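Local structure of enterobactin synthetase component F-related protein (Vibrio cholerae serotype O1, 4OXI) at residues 67-71 against 281-285; 88-93 against 116-122; 133-137 against 160-165; 146-150 against 168-174; 175-179 against 191-196. The protein probably activates glycine with ATP as an adenylation domain, holding glycyl-adenosine-5'-phosphate in its pocket, in a lipopolysaccharide modification pathway that confers antimicrobial peptide resistance. One frame throughout, in Å; residues are numbered along the deposited sequence.

Contact 1 of 5, residues 67-71 against 281-285; sequences PALWV and ACLYV
Trp70 and Tyr284 meet as a bridged pair between two neighbouring parallel strands, 67-71 and 282-285, at the middle of a four-stranded mixed sheet of the AMP-binding fold. The segment axes run only 7° apart. Trp70 N donates to Leu283 O over 2.7 Å, and Trp70 O takes Val285 N at 2.9 Å, so one residue is held through both its backbone polar groups; Leu283 N also reaches Ala68 O.

The indole can be followed outward. Its CB sits over one face of the Tyr284 ring, 3.8 Å from the ring centroid, in a CH-pi contact. CG, anti to the backbone nitrogen of Trp70 (chi1 180°), stays beside Tyr284 CD1 and CE1, and Trp70 CD2 is still close to Tyr284 CD1. Beyond that the five-membered ring and the phenol are nearly parallel, at 22°, but slid apart with little overlap. The six-membered ring runs on past the phenol to Val285, and His301 meets both aromatic rings.

On the face that carries Leu69 and Leu283, Leu69 CD1 touches Val285 CG2 at 3.8 Å, and helix 108-119 packs against this side. Near the start of the pair a water donates to both Ala68 O and Ala281 O. At the far end the indole turns its edge to Val285 O, which lies in the ring plane 3.4 Å from Trp70 CZ3.

Contact 2 of 5, residues 88-93 against 116-122; sequences LSDYWH and ASYLGGM
The backbones of helix 78-95 and the end of helix 108-119 come close enough for the CA atoms of Ser89 and Ala116 to lie 4.9 Å apart, and the second helix finishes in a Schellman motif with Gly121 at C-prime. Small residues permit this approach: Ser89 OG rests 3.2 Å from Gly120 CA, and Ala116 CB touches both Leu88 CB and the indole, lying 3.6 Å from Trp92 CZ3.

Just past the helix end, His93 NE2 donates to Gly120 O at 2.8 Å. The bond is fairly straight, 162° at the hydrogen; the acceptor lies almost in the imidazole plane, and the donor sits on a lone pair in the carbonyl plane. This bond helps to fix the rotation of the imidazole. Met122, bent at its last torsion (chi3 47°), lays its CE 3.4 Å from Trp92 CE3, while SD comes obliquely to the imidazole and indole in Met-aromatic contacts.

Farther out, Trp92 packs on Val100 of strand 99-102 and meets Tyr172 edge-to-face, whereas Leu119 turns to Leu57 and Ile60, so helix 78-95 meets the parallel sheet through Trp92, while helix 108-119 meets helix 51-62 through Leu119.

Contact 3 of 5, residues 133-137 against 160-165; sequences TEQIQ and SLLETC
Gln137 and Leu161 slide past each other in opposite directions where helices 133-142 and 155-164 cross. Along the way Gln137 CG lies 3.7 Å from Leu161 CD1. The glutamine stays extended beyond CG (chi2 164°), which carries its amide on to Thr164, whose side chain stands at about a right angle to it. There NE2 of Gln137 approaches Thr164 OG1 at 2.7 Å, but the angle at the hydrogen is only 117°, a weak bond despite the short distance.

Leu161 forks between two partners. Its other methyl, CD2, crosses Ile136 CG2 at a slant, 3.8 Å away, on the buried side of the interface. At the start of the first helix Thr133 also divides its branches: OG1 comes to 3.4 Å from Ser160 CB, while the methyl CG2 lies near Leu161 CA, at 3.7 Å. The contact thus grades from apolar packing round Leu161 and Ile136 to the hydroxyl and amide groups on its more exposed side.

The segment axes cross at -65° with 9.7 Å between them. The pair packs on the parallel sheet: Leu161 also touches Ile148 of strand 147-149 and Leu169 just before strand 170-173, and Ile136 rests on Leu103 next to strand 99-102.

Contact 4 of 5, residues 146-150 against 168-174; sequences DSIMV and RLHIYAL
Ile148 and His170 lie within a run of four backbone hydrogen bonds joining two parallel strands, 147-149 and 170-173, the outer members of a beta-alpha-beta unit whose crossover is helix 155-164. Ile148 N donates to His170 O at 2.8 Å, and its carbonyl receives Tyr172 N at 2.7 Å. His170 N to Asp146 O and Val150 N to Tyr172 O extend the pairing at the two ends. All four are close to straight, and the segment axes diverge by 23°.

Around this core the side chains separate by face. On one, Ile148 CD1 meets Leu169 CD1 at 4.0 Å and Val150 CG2 meets Ile171 CG2 at 3.8 Å, a layer on which Leu158 and Leu161 of the crossover helix pack. On the other, Met149 crosses Tyr172 at about a right angle, SD lying 3.9 Å from Tyr172 CB; a bend at chi2 (84°) then brings its CE to Leu174 CG.

Farther out, His192 of the next strand stacks its ring on Tyr172, and its NE2 is hydrogen-bonded to His170 ND1. Leu88 of helix 78-95 packs on Met149. Waters close both ends of the pairing: one donates to Asp146 OD2 and Arg168 O, and the other donates to Val150 O at 2.9 Å and accepts from Leu174 N at 2.7 Å.

Contact 5 of 5, residues 175-179 against 191-196; sequences PDVDV and FHTVQI
The irregular loop 175-179 arches beside strand 190-193 and its extension, with the CA atoms of Pro175 and Thr193 5.9 Å apart and those of Val179 and Phe191 7.2 Å apart. No direct hydrogen bond joins the two segments. A water spans the middle instead, donating to Val177 O at 2.6 Å and accepting from Thr193 OG1 at 3.0 Å.

At one end Pro175 makes the contact through CG and CD: CG approaches Val194 O at 3.4 Å, and CD packs on Ile196 CG1 at 4.0 Å. Ile196 stands at about a right angle to the proline. Gln195 starts off in another direction, but a bend at its second torsion (chi2 -50°) returns OE1 to the neighbourhood of Pro175 CG.

The loop belongs to the connection by which the chain leaves strand 170-173, passes through helix 180-185 and returns as strand 190-193, the outermost strand at this end of the five-stranded parallel sheet. Strands 170-173 and 190-193 are neighbours there, so the arrangement is a beta-alpha-beta crossover.

At the other end Val179 divides its contacts. Its CB comes obliquely to Phe191 CD1 at 4.0 Å, and CG2 reaches Thr193 OG1 at 3.6 Å. Phe191 continues inward to Leu158 and Leu162 of helix 155-164, while Arg183 NH1 from helix 180-185 is hydrogen-bonded to Phe191 O.

In the fold
From the N terminus, strand 67-71 opens contact 1, whose partner arrives 210 residues later; the other four contacts are nested inside this long loop. Contact 2 closes first, bringing helix 108-119 back to helix 78-95. Contacts 3 and 4 then cross, their segments alternating, so that helices 133-142 and 155-164 interlock with strands 147-149 and 170-173. Contact 5 follows in series, setting loop 175-179 against strand 190-193. Contacts 2 to 5 thus tie part of the parallel sheet to the helices packed on it: Leu161 and Leu162 link contacts 3 and 4, and His192 ties contacts 4 and 5 to Tyr91 of contact 2. Contact 1 pairs two strands of a separate mixed sheet, its nearest atoms about 9 Å from contact 4.

Contact 1 of 5, residues 67-71 against 281-285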
# COMPACT_ATOMS: atom_id res chain seq x y z
N PRO A 67 -7.13 -14.12 -19.85
CA PRO A 67 -6.75 -12.72 -19.60
C PRO A 67 -6.13 -12.54 -18.21
O PRO A 67 -6.73 -12.99 -17.24
CB PRO A 67 -8.09 -11.97 -19.70
CG PRO A 67 -9.17 -13.02 -19.50
CD PRO A 67 -8.59 -14.29 -20.07
N ALA A 68 -4.97 -11.88 -18.11
CA ALA A 68 -4.31 -11.65 -16.82
C ALA A 68 -4.46 -10.21 -16.33
O ALA A 68 -4.49 -9.95 -15.12
CB ALA A 68 -2.83 -12.00 -16.90
N LEU A 69 -4.53 -9.27 -17.27
CA LEU A 69 -4.49 -7.86 -16.96
C LEU A 69 -5.37 -7.06 -17.91
O LEU A 69 -5.28 -7.21 -19.14
CB LEU A 69 -3.04 -7.35 -17.08
CG LEU A 69 -2.79 -5.87 -16.72
CD1 LEU A 69 -2.98 -5.63 -15.23
CD2 LEU A 69 -1.39 -5.43 -17.14
N TRP A 70 -6.22 -6.19 -17.36
CA TRP A 70 -6.88 -5.18 -18.18
C TRP A 70 -6.39 -3.81 -17.72
O TRP A 70 -6.41 -3.51 -16.53
CB TRP A 70 -8.40 -5.26 -18.03
CG TRP A 70 -9.15 -4.23 -18.85
CD1 TRP A 70 -9.68 -4.40 -20.11
CD2 TRP A 70 -9.45 -2.87 -18.47
NE1 TRP A 70 -10.29 -3.23 -20.52
CE2 TRP A 70 -10.17 -2.28 -19.55
CE3 TRP A 70 -9.19 -2.10 -17.33
CZ2 TRP A 70 -10.62 -0.95 -19.51
CZ3 TRP A 70 -9.64 -0.78 -17.29
CH2 TRP A 70 -10.34 -0.22 -18.38
N VAL A 71 -5.94 -2.98 -18.67
CA VAL A 71 -5.47 -1.62 -18.36
C VAL A 71 -5.63 -0.69 -19.57
O VAL A 71 -5.16 -1.01 -20.68
CB VAL A 71 -4.00 -1.62 -17.82
CG1 VAL A 71 -3.02 -2.19 -18.86
CG2 VAL A 71 -3.57 -0.20 -17.41
N ALA A 281 -6.58 -15.17 -12.08
CA ALA A 281 -7.69 -14.26 -12.36
C ALA A 281 -7.26 -13.09 -13.24
O ALA A 281 -6.08 -13.01 -13.61
CB ALA A 281 -8.29 -13.75 -11.06
N CYS A 282 -8.20 -12.19 -13.56
CA CYS A 282 -7.85 -11.00 -14.34
C CYS A 282 -7.87 -9.76 -13.46
O CYS A 282 -8.86 -9.50 -12.76
CB CYS A 282 -8.77 -10.79 -15.55
SG CYS A 282 -8.12 -9.49 -16.71
N LEU A 283 -6.76 -9.02 -13.51
CA LEU A 283 -6.61 -7.80 -12.72
C LEU A 283 -7.10 -6.62 -13.56
O LEU A 283 -6.66 -6.46 -14.70
CB LEU A 283 -5.14 -7.61 -12.31
CG LEU A 283 -4.76 -6.49 -11.35
CD1 LEU A 283 -5.36 -6.72 -9.96
CD2 LEU A 283 -3.24 -6.36 -11.24
N TYR A 284 -8.00 -5.81 -13.01
CA TYR A 284 -8.48 -4.63 -13.73
C TYR A 284 -7.93 -3.36 -13.09
O TYR A 284 -8.29 -3.00 -11.96
CB TYR A 284 -10.02 -4.60 -13.76
CG TYR A 284 -10.62 -5.57 -14.78
CD1 TYR A 284 -11.17 -5.11 -15.97
CD2 TYR A 284 -10.60 -6.96 -14.55
CE1 TYR A 284 -11.70 -5.98 -16.90
CE2 TYR A 284 -11.14 -7.85 -15.49
CZ TYR A 284 -11.69 -7.35 -16.66
OH TYR A 284 -12.22 -8.21 -17.59
N VAL A 285 -7.07 -2.67 -13.82
CA VAL A 285 -6.47 -1.44 -13.31
C VAL A 285 -7.45 -0.26 -13.37
O VAL A 285 -7.93 0.09 -14.44
CB VAL A 285 -5.20 -1.09 -14.10
CG1 VAL A 285 -4.62 0.25 -13.64
CG2 VAL A 285 -4.18 -2.22 -13.94
O HOH W 1 -3.54 -11.24 -12.87

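Contact 2 of 5, residues 88-93 against 116-122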
# COMPACT_ATOMS: atom_id res chain seq x y z
N LEU A 88 12.04 -8.74 -19.28
CA LEU A 88 12.64 -7.74 -18.41
C LEU A 88 13.54 -8.41 -17.38
O LEU A 88 14.69 -8.03 -17.19
CB LEU A 88 11.54 -6.94 -17.70
CG LEU A 88 10.78 -5.97 -18.60
CD1 LEU A 88 9.51 -5.49 -17.90
CD2 LEU A 88 11.68 -4.79 -18.97
N SER A 89 13.01 -9.44 -16.74
CA SER A 89 13.73 -10.17 -15.69
C SER A 89 15.06 -10.78 -16.18
O SER A 89 16.10 -10.68 -15.50
CB SER A 89 12.80 -11.25 -15.14
OG SER A 89 13.43 -11.99 -14.12
N ASP A 90 15.05 -11.41 -17.35
CA ASP A 90 16.27 -11.99 -17.90
C ASP A 90 17.32 -10.91 -18.13
O ASP A 90 18.48 -11.11 -17.84
CB ASP A 90 16.00 -12.70 -19.23
CG ASP A 90 15.31 -14.04 -19.05
OD1 ASP A 90 15.21 -14.53 -17.90
OD2 ASP A 90 14.87 -14.61 -20.08
N TYR A 91 16.89 -9.78 -18.67
CA TYR A 91 17.80 -8.70 -18.97
C TYR A 91 18.41 -8.15 -17.67
O TYR A 91 19.64 -8.00 -17.56
CB TYR A 91 17.06 -7.62 -19.76
CG TYR A 91 17.92 -6.57 -20.44
CD1 TYR A 91 18.06 -6.55 -21.83
CD2 TYR A 91 18.56 -5.59 -19.70
CE1 TYR A 91 18.84 -5.58 -22.45
CE2 TYR A 91 19.33 -4.62 -20.31
CZ TYR A 91 19.46 -4.62 -21.68
OH TYR A 91 20.23 -3.64 -22.27
N TRP A 92 17.56 -7.88 -16.67
CA TRP A 92 18.03 -7.40 -15.37
C TRP A 92 19.01 -8.36 -14.68
O TRP A 92 19.96 -7.91 -14.08
CB TRP A 92 16.84 -7.15 -14.44
CG TRP A 92 16.01 -5.99 -14.86
CD1 TRP A 92 16.41 -4.94 -15.64
CD2 TRP A 92 14.64 -5.74 -14.52
NE1 TRP A 92 15.37 -4.06 -15.81
CE2 TRP A 92 14.27 -4.53 -15.14
CE3 TRP A 92 13.68 -6.43 -13.76
CZ2 TRP A 92 12.99 -3.98 -15.02
CZ3 TRP A 92 12.40 -5.87 -13.63
CH2 TRP A 92 12.07 -4.67 -14.26
N HIS A 93 18.75 -9.66 -14.76
CA HIS A 93 19.68 -10.67 -14.24
C HIS A 93 21.06 -10.55 -14.89
O HIS A 93 22.08 -10.58 -14.20
CB HIS A 93 19.14 -12.08 -14.47
CG HIS A 93 18.07 -12.48 -13.50
ND1 HIS A 93 17.38 -13.67 -13.61
CD2 HIS A 93 17.59 -11.86 -12.40
CE1 HIS A 93 16.51 -13.76 -12.62
NE2 HIS A 93 16.62 -12.67 -11.87
N ALA A 116 7.90 -8.99 -13.39
CA ALA A 116 9.28 -9.29 -13.74
C ALA A 116 10.12 -9.35 -12.48
O ALA A 116 10.98 -10.21 -12.34
CB ALA A 116 9.85 -8.21 -14.69
N SER A 117 9.88 -8.41 -11.57
CA SER A 117 10.66 -8.39 -10.34
C SER A 117 10.34 -9.59 -9.47
O SER A 117 11.24 -10.22 -8.90
CB SER A 117 10.41 -7.09 -9.57
OG SER A 117 10.97 -7.22 -8.27
N TYR A 118 9.05 -9.91 -9.36
CA TYR A 118 8.66 -11.07 -8.57
C TYR A 118 9.23 -12.37 -9.15
O TYR A 118 9.83 -13.17 -8.44
CB TYR A 118 7.13 -11.19 -8.41
CG TYR A 118 6.79 -12.46 -7.67
CD1 TYR A 118 6.89 -12.51 -6.29
CD2 TYR A 118 6.46 -13.63 -8.35
CE1 TYR A 118 6.64 -13.68 -5.59
CE2 TYR A 118 6.21 -14.81 -7.66
CZ TYR A 118 6.31 -14.83 -6.29
OH TYR A 118 6.06 -15.98 -5.58
N LEU A 119 9.01 -12.59 -10.45
CA LEU A 119 9.43 -13.82 -11.10
C LEU A 119 10.94 -14.00 -11.04
O LEU A 119 11.44 -15.12 -10.92
CB LEU A 119 8.96 -13.83 -12.55
CG LEU A 119 7.44 -13.99 -12.72
CD1 LEU A 119 7.04 -13.88 -14.18
CD2 LEU A 119 6.97 -15.33 -12.17
N GLY A 120 11.67 -12.88 -11.07
CA GLY A 120 13.12 -12.90 -11.06
C GLY A 120 13.79 -12.78 -9.69
O GLY A 120 15.02 -12.68 -9.61
N GLY A 121 13.01 -12.79 -8.61
CA GLY A 121 13.60 -12.67 -7.28
C GLY A 121 14.23 -11.32 -6.97
O GLY A 121 15.11 -11.19 -6.12
N MET A 122 13.77 -10.28 -7.66
CA MET A 122 14.33 -8.95 -7.43
C MET A 122 13.48 -8.09 -6.50
O MET A 122 12.51 -8.59 -5.91
CB MET A 122 14.61 -8.29 -8.77
CG MET A 122 15.74 -9.04 -9.50
SD MET A 122 15.82 -8.65 -11.23
CE MET A 122 15.70 -6.87 -11.05

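Contact 3 of 5, residues 133-137 against 160-165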
# COMPACT_ATOMS: atom_id res chain seq x y z
N THR A 133 11.08 15.70 -8.44
CA THR A 133 12.40 15.29 -8.86
C THR A 133 13.29 15.04 -7.66
O THR A 133 13.96 14.00 -7.56
CB THR A 133 13.00 16.36 -9.74
OG1 THR A 133 12.21 16.46 -10.93
CG2 THR A 133 14.43 16.02 -10.12
N GLU A 134 13.29 15.99 -6.73
CA GLU A 134 14.12 15.91 -5.54
C GLU A 134 13.75 14.73 -4.66
O GLU A 134 14.63 14.05 -4.13
CB GLU A 134 14.01 17.22 -4.75
CG GLU A 134 14.84 17.26 -3.49
CD GLU A 134 14.79 18.63 -2.80
OE1 GLU A 134 14.88 19.65 -3.53
OE2 GLU A 134 14.65 18.68 -1.56
N GLN A 135 12.45 14.49 -4.49
CA GLN A 135 12.00 13.39 -3.65
C GLN A 135 12.40 12.04 -4.24
O GLN A 135 12.77 11.12 -3.50
CB GLN A 135 10.49 13.46 -3.43
CG GLN A 135 10.07 14.51 -2.39
CD GLN A 135 8.72 15.13 -2.71
OE1 GLN A 135 7.95 14.61 -3.52
NE2 GLN A 135 8.43 16.27 -2.09
N ILE A 136 12.33 11.93 -5.57
CA ILE A 136 12.73 10.72 -6.29
C ILE A 136 14.22 10.45 -6.08
O ILE A 136 14.62 9.32 -5.79
CB ILE A 136 12.41 10.82 -7.80
CG1 ILE A 136 10.90 10.88 -8.02
CG2 ILE A 136 13.00 9.63 -8.56
CD1 ILE A 136 10.49 11.15 -9.46
N GLN A 137 15.03 11.50 -6.22
CA GLN A 137 16.48 11.41 -5.98
C GLN A 137 16.76 10.89 -4.57
O GLN A 137 17.59 10.00 -4.38
CB GLN A 137 17.16 12.78 -6.18
CG GLN A 137 17.69 13.09 -7.59
CD GLN A 137 17.99 14.60 -7.81
OE1 GLN A 137 17.54 15.46 -7.05
NE2 GLN A 137 18.74 14.91 -8.88
N SER A 160 13.28 15.75 -16.15
CA SER A 160 13.69 16.62 -15.03
C SER A 160 14.65 15.89 -14.09
O SER A 160 15.59 16.48 -13.56
CB SER A 160 12.48 17.09 -14.22
OG SER A 160 11.45 17.59 -15.07
N LEU A 161 14.41 14.59 -13.87
CA LEU A 161 15.29 13.80 -13.01
C LEU A 161 16.65 13.66 -13.65
O LEU A 161 17.67 13.82 -13.00
CB LEU A 161 14.70 12.40 -12.76
CG LEU A 161 15.57 11.49 -11.88
CD1 LEU A 161 15.72 12.13 -10.52
CD2 LEU A 161 14.97 10.08 -11.74
N LEU A 162 16.68 13.32 -14.94
CA LEU A 162 17.94 13.05 -15.61
C LEU A 162 18.79 14.31 -15.66
O LEU A 162 20.02 14.26 -15.60
CB LEU A 162 17.70 12.52 -17.02
CG LEU A 162 17.02 11.15 -17.06
CD1 LEU A 162 16.88 10.67 -18.49
CD2 LEU A 162 17.82 10.15 -16.24
N GLU A 163 18.12 15.45 -15.76
CA GLU A 163 18.81 16.72 -15.84
C GLU A 163 19.67 17.00 -14.61
O GLU A 163 20.76 17.54 -14.73
CB GLU A 163 17.80 17.86 -16.05
CG GLU A 163 18.42 19.25 -15.98
CD GLU A 163 19.16 19.65 -17.26
OE1 GLU A 163 19.34 18.79 -18.15
OE2 GLU A 163 19.55 20.84 -17.37
N THR A 164 19.20 16.62 -13.42
CA THR A 164 19.97 16.98 -12.22
C THR A 164 20.76 15.84 -11.58
O THR A 164 21.77 16.09 -10.91
CB THR A 164 19.09 17.62 -11.14
OG1 THR A 164 18.07 16.71 -10.75
CG2 THR A 164 18.46 18.90 -11.67
N CYS A 165 20.30 14.60 -11.75
CA CYS A 165 21.02 13.45 -11.21
C CYS A 165 22.41 13.34 -11.85
O CYS A 165 22.53 13.27 -13.08
CB CYS A 165 20.20 12.17 -11.40
SG CYS A 165 20.92 10.74 -10.54

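Contact 4 of 5, residues 146-150 against 168-174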
# COMPACT_ATOMS: atom_id res chain seq x y z
N ASP A 146 19.73 2.33 -8.93
CA ASP A 146 20.05 3.16 -10.09
C ASP A 146 19.34 2.66 -11.34
O ASP A 146 19.84 2.89 -12.45
CB ASP A 146 21.56 3.20 -10.32
CG ASP A 146 22.14 1.83 -10.65
OD1 ASP A 146 21.40 0.82 -10.63
OD2 ASP A 146 23.37 1.77 -10.93
N SER A 147 18.21 1.97 -11.18
CA SER A 147 17.48 1.43 -12.32
C SER A 147 16.02 1.84 -12.22
O SER A 147 15.40 1.70 -11.17
CB SER A 147 17.59 -0.10 -12.35
OG SER A 147 18.95 -0.49 -12.44
N ILE A 148 15.49 2.38 -13.32
CA ILE A 148 14.14 2.90 -13.30
C ILE A 148 13.33 2.43 -14.50
O ILE A 148 13.77 2.60 -15.66
CB ILE A 148 14.13 4.43 -13.29
CG1 ILE A 148 15.10 4.96 -12.24
CG2 ILE A 148 12.72 4.96 -12.99
CD1 ILE A 148 15.05 6.51 -12.13
N MET A 149 12.16 1.85 -14.23
CA MET A 149 11.22 1.48 -15.28
C MET A 149 10.28 2.64 -15.56
O MET A 149 9.64 3.17 -14.64
CB MET A 149 10.37 0.28 -14.85
CG MET A 149 9.44 -0.19 -15.95
SD MET A 149 10.32 -1.31 -17.05
CE MET A 149 9.04 -1.62 -18.27
N VAL A 150 10.19 3.02 -16.83
CA VAL A 150 9.38 4.17 -17.21
C VAL A 150 8.40 3.76 -18.29
O VAL A 150 8.40 2.61 -18.73
CB VAL A 150 10.27 5.36 -17.69
CG1 VAL A 150 11.34 5.67 -16.66
CG2 VAL A 150 10.93 5.03 -19.03
N ARG A 168 25.12 7.96 -13.05
CA ARG A 168 24.52 7.29 -14.20
C ARG A 168 23.29 6.48 -13.79
O ARG A 168 23.39 5.58 -12.95
CB ARG A 168 25.53 6.37 -14.90
CG ARG A 168 24.93 5.54 -16.06
CD ARG A 168 26.02 4.92 -16.96
NE ARG A 168 26.91 5.94 -17.52
CZ ARG A 168 26.66 6.63 -18.64
NH1 ARG A 168 25.55 6.41 -19.34
NH2 ARG A 168 27.52 7.56 -19.05
N LEU A 169 22.14 6.78 -14.39
CA LEU A 169 20.93 5.99 -14.14
C LEU A 169 20.69 5.06 -15.31
O LEU A 169 21.07 5.36 -16.44
CB LEU A 169 19.71 6.89 -13.94
CG LEU A 169 19.72 7.76 -12.69
CD1 LEU A 169 18.43 8.57 -12.60
CD2 LEU A 169 19.91 6.89 -11.45
N HIS A 170 20.08 3.91 -15.03
CA HIS A 170 19.74 2.96 -16.08
C HIS A 170 18.22 2.89 -16.25
O HIS A 170 17.49 2.47 -15.33
CB HIS A 170 20.36 1.60 -15.77
CG HIS A 170 21.85 1.62 -15.85
ND1 HIS A 170 22.54 1.22 -16.98
CD2 HIS A 170 22.79 2.02 -14.95
CE1 HIS A 170 23.84 1.36 -16.76
NE2 HIS A 170 24.01 1.84 -15.54
N ILE A 171 17.77 3.34 -17.41
CA ILE A 171 16.37 3.56 -17.69
C ILE A 171 15.83 2.41 -18.53
O ILE A 171 16.41 2.08 -19.57
CB ILE A 171 16.19 4.86 -18.48
CG1 ILE A 171 16.93 6.00 -17.79
CG2 ILE A 171 14.72 5.18 -18.66
CD1 ILE A 171 16.46 6.28 -16.38
N TYR A 172 14.73 1.80 -18.08
CA TYR A 172 14.16 0.68 -18.81
C TYR A 172 12.79 1.03 -19.34
O TYR A 172 12.03 1.74 -18.68
CB TYR A 172 14.09 -0.56 -17.92
CG TYR A 172 15.45 -1.13 -17.63
CD1 TYR A 172 15.99 -2.13 -18.41
CD2 TYR A 172 16.22 -0.63 -16.58
CE1 TYR A 172 17.26 -2.64 -18.16
CE2 TYR A 172 17.47 -1.13 -16.32
CZ TYR A 172 17.99 -2.13 -17.11
OH TYR A 172 19.24 -2.64 -16.84
N ALA A 173 12.46 0.54 -20.53
CA ALA A 173 11.14 0.77 -21.11
C ALA A 173 10.81 -0.34 -22.09
O ALA A 173 11.71 -0.96 -22.66
CB ALA A 173 11.09 2.13 -21.78
N LEU A 174 9.51 -0.60 -22.29
CA LEU A 174 9.07 -1.55 -23.31
C LEU A 174 9.29 -0.93 -24.71
O LEU A 174 9.46 0.29 -24.82
CB LEU A 174 7.61 -1.92 -23.07
CG LEU A 174 7.33 -2.56 -21.71
CD1 LEU A 174 5.83 -2.64 -21.44
CD2 LEU A 174 7.96 -3.95 -21.62
O HOH W 2 25.17 3.61 -12.46
O HOH W 3 7.66 0.88 -20.94

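Contact 5 of 5, residues 175-179 against 191-196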
# COMPACT_ATOMS: atom_id res chain seq x y z
N PRO A 175 9.34 -1.76 -25.77
CA PRO A 175 9.74 -1.26 -27.09
C PRO A 175 8.82 -0.21 -27.71
O PRO A 175 9.22 0.43 -28.68
CB PRO A 175 9.73 -2.52 -27.96
CG PRO A 175 9.97 -3.63 -27.02
CD PRO A 175 9.23 -3.23 -25.76
N ASP A 176 7.62 -0.02 -27.17
CA ASP A 176 6.71 0.98 -27.73
C ASP A 176 7.05 2.40 -27.28
O ASP A 176 6.42 3.37 -27.71
CB ASP A 176 5.26 0.64 -27.39
CG ASP A 176 4.92 0.88 -25.91
OD1 ASP A 176 5.62 0.33 -25.03
OD2 ASP A 176 3.96 1.63 -25.64
N VAL A 177 8.04 2.54 -26.40
CA VAL A 177 8.40 3.85 -25.89
C VAL A 177 9.60 4.40 -26.66
O VAL A 177 10.66 3.77 -26.70
CB VAL A 177 8.75 3.78 -24.39
CG1 VAL A 177 9.14 5.15 -23.89
CG2 VAL A 177 7.58 3.23 -23.60
N ASP A 178 9.44 5.57 -27.27
CA ASP A 178 10.53 6.14 -28.03
C ASP A 178 11.48 6.87 -27.09
O ASP A 178 11.19 7.98 -26.65
CB ASP A 178 10.03 7.08 -29.14
CG ASP A 178 11.16 7.59 -30.05
OD1 ASP A 178 12.25 6.96 -30.08
OD2 ASP A 178 10.96 8.61 -30.74
N VAL A 179 12.61 6.24 -26.79
CA VAL A 179 13.57 6.80 -25.84
C VAL A 179 14.74 7.45 -26.58
O VAL A 179 15.62 8.04 -25.95
CB VAL A 179 14.06 5.73 -24.82
CG1 VAL A 179 12.91 5.26 -23.94
CG2 VAL A 179 14.71 4.54 -25.52
N PHE A 191 20.09 4.16 -21.55
CA PHE A 191 18.72 3.74 -21.85
C PHE A 191 18.70 2.36 -22.44
O PHE A 191 19.40 2.08 -23.41
CB PHE A 191 18.08 4.73 -22.82
CG PHE A 191 17.82 6.07 -22.22
CD1 PHE A 191 16.57 6.38 -21.72
CD2 PHE A 191 18.85 7.00 -22.11
CE1 PHE A 191 16.33 7.60 -21.14
CE2 PHE A 191 18.62 8.22 -21.53
CZ PHE A 191 17.36 8.52 -21.04
N HIS A 192 17.88 1.49 -21.84
CA HIS A 192 17.82 0.10 -22.25
C HIS A 192 16.44 -0.18 -22.84
O HIS A 192 15.44 -0.20 -22.11
CB HIS A 192 18.05 -0.84 -21.06
CG HIS A 192 19.41 -0.72 -20.42
ND1 HIS A 192 20.52 -1.42 -20.87
CD2 HIS A 192 19.82 -0.04 -19.32
CE1 HIS A 192 21.55 -1.15 -20.10
NE2 HIS A 192 21.16 -0.31 -19.15
N THR A 193 16.38 -0.42 -24.14
CA THR A 193 15.13 -0.94 -24.69
C THR A 193 15.21 -2.45 -24.64
O THR A 193 16.14 -3.05 -25.19
CB THR A 193 14.84 -0.43 -26.10
OG1 THR A 193 14.76 1.00 -26.09
CG2 THR A 193 13.52 -1.01 -26.61
N VAL A 194 14.26 -3.07 -23.95
CA VAL A 194 14.28 -4.52 -23.79
C VAL A 194 13.28 -5.13 -24.77
O VAL A 194 12.09 -4.85 -24.69
CB VAL A 194 13.90 -4.93 -22.35
CG1 VAL A 194 13.98 -6.44 -22.21
CG2 VAL A 194 14.82 -4.25 -21.34
N GLN A 195 13.78 -5.94 -25.69
CA GLN A 195 12.90 -6.60 -26.64
C GLN A 195 12.06 -7.65 -25.92
O GLN A 195 12.50 -8.24 -24.93
CB GLN A 195 13.69 -7.22 -27.80
CG GLN A 195 14.38 -6.18 -28.71
CD GLN A 195 13.44 -5.07 -29.18
OE1 GLN A 195 12.26 -5.31 -29.46
NE2 GLN A 195 13.96 -3.85 -29.26
N ILE A 196 10.84 -7.86 -26.39
CA ILE A 196 9.96 -8.85 -25.81
C ILE A 196 10.16 -10.15 -26.57
O ILE A 196 9.88 -10.23 -27.75
CB ILE A 196 8.49 -8.42 -25.89
CG1 ILE A 196 8.27 -7.09 -25.18
CG2 ILE A 196 7.57 -9.46 -25.28
CD1 ILE A 196 6.85 -6.54 -25.37
O HOH W 4 11.93 1.82 -25.65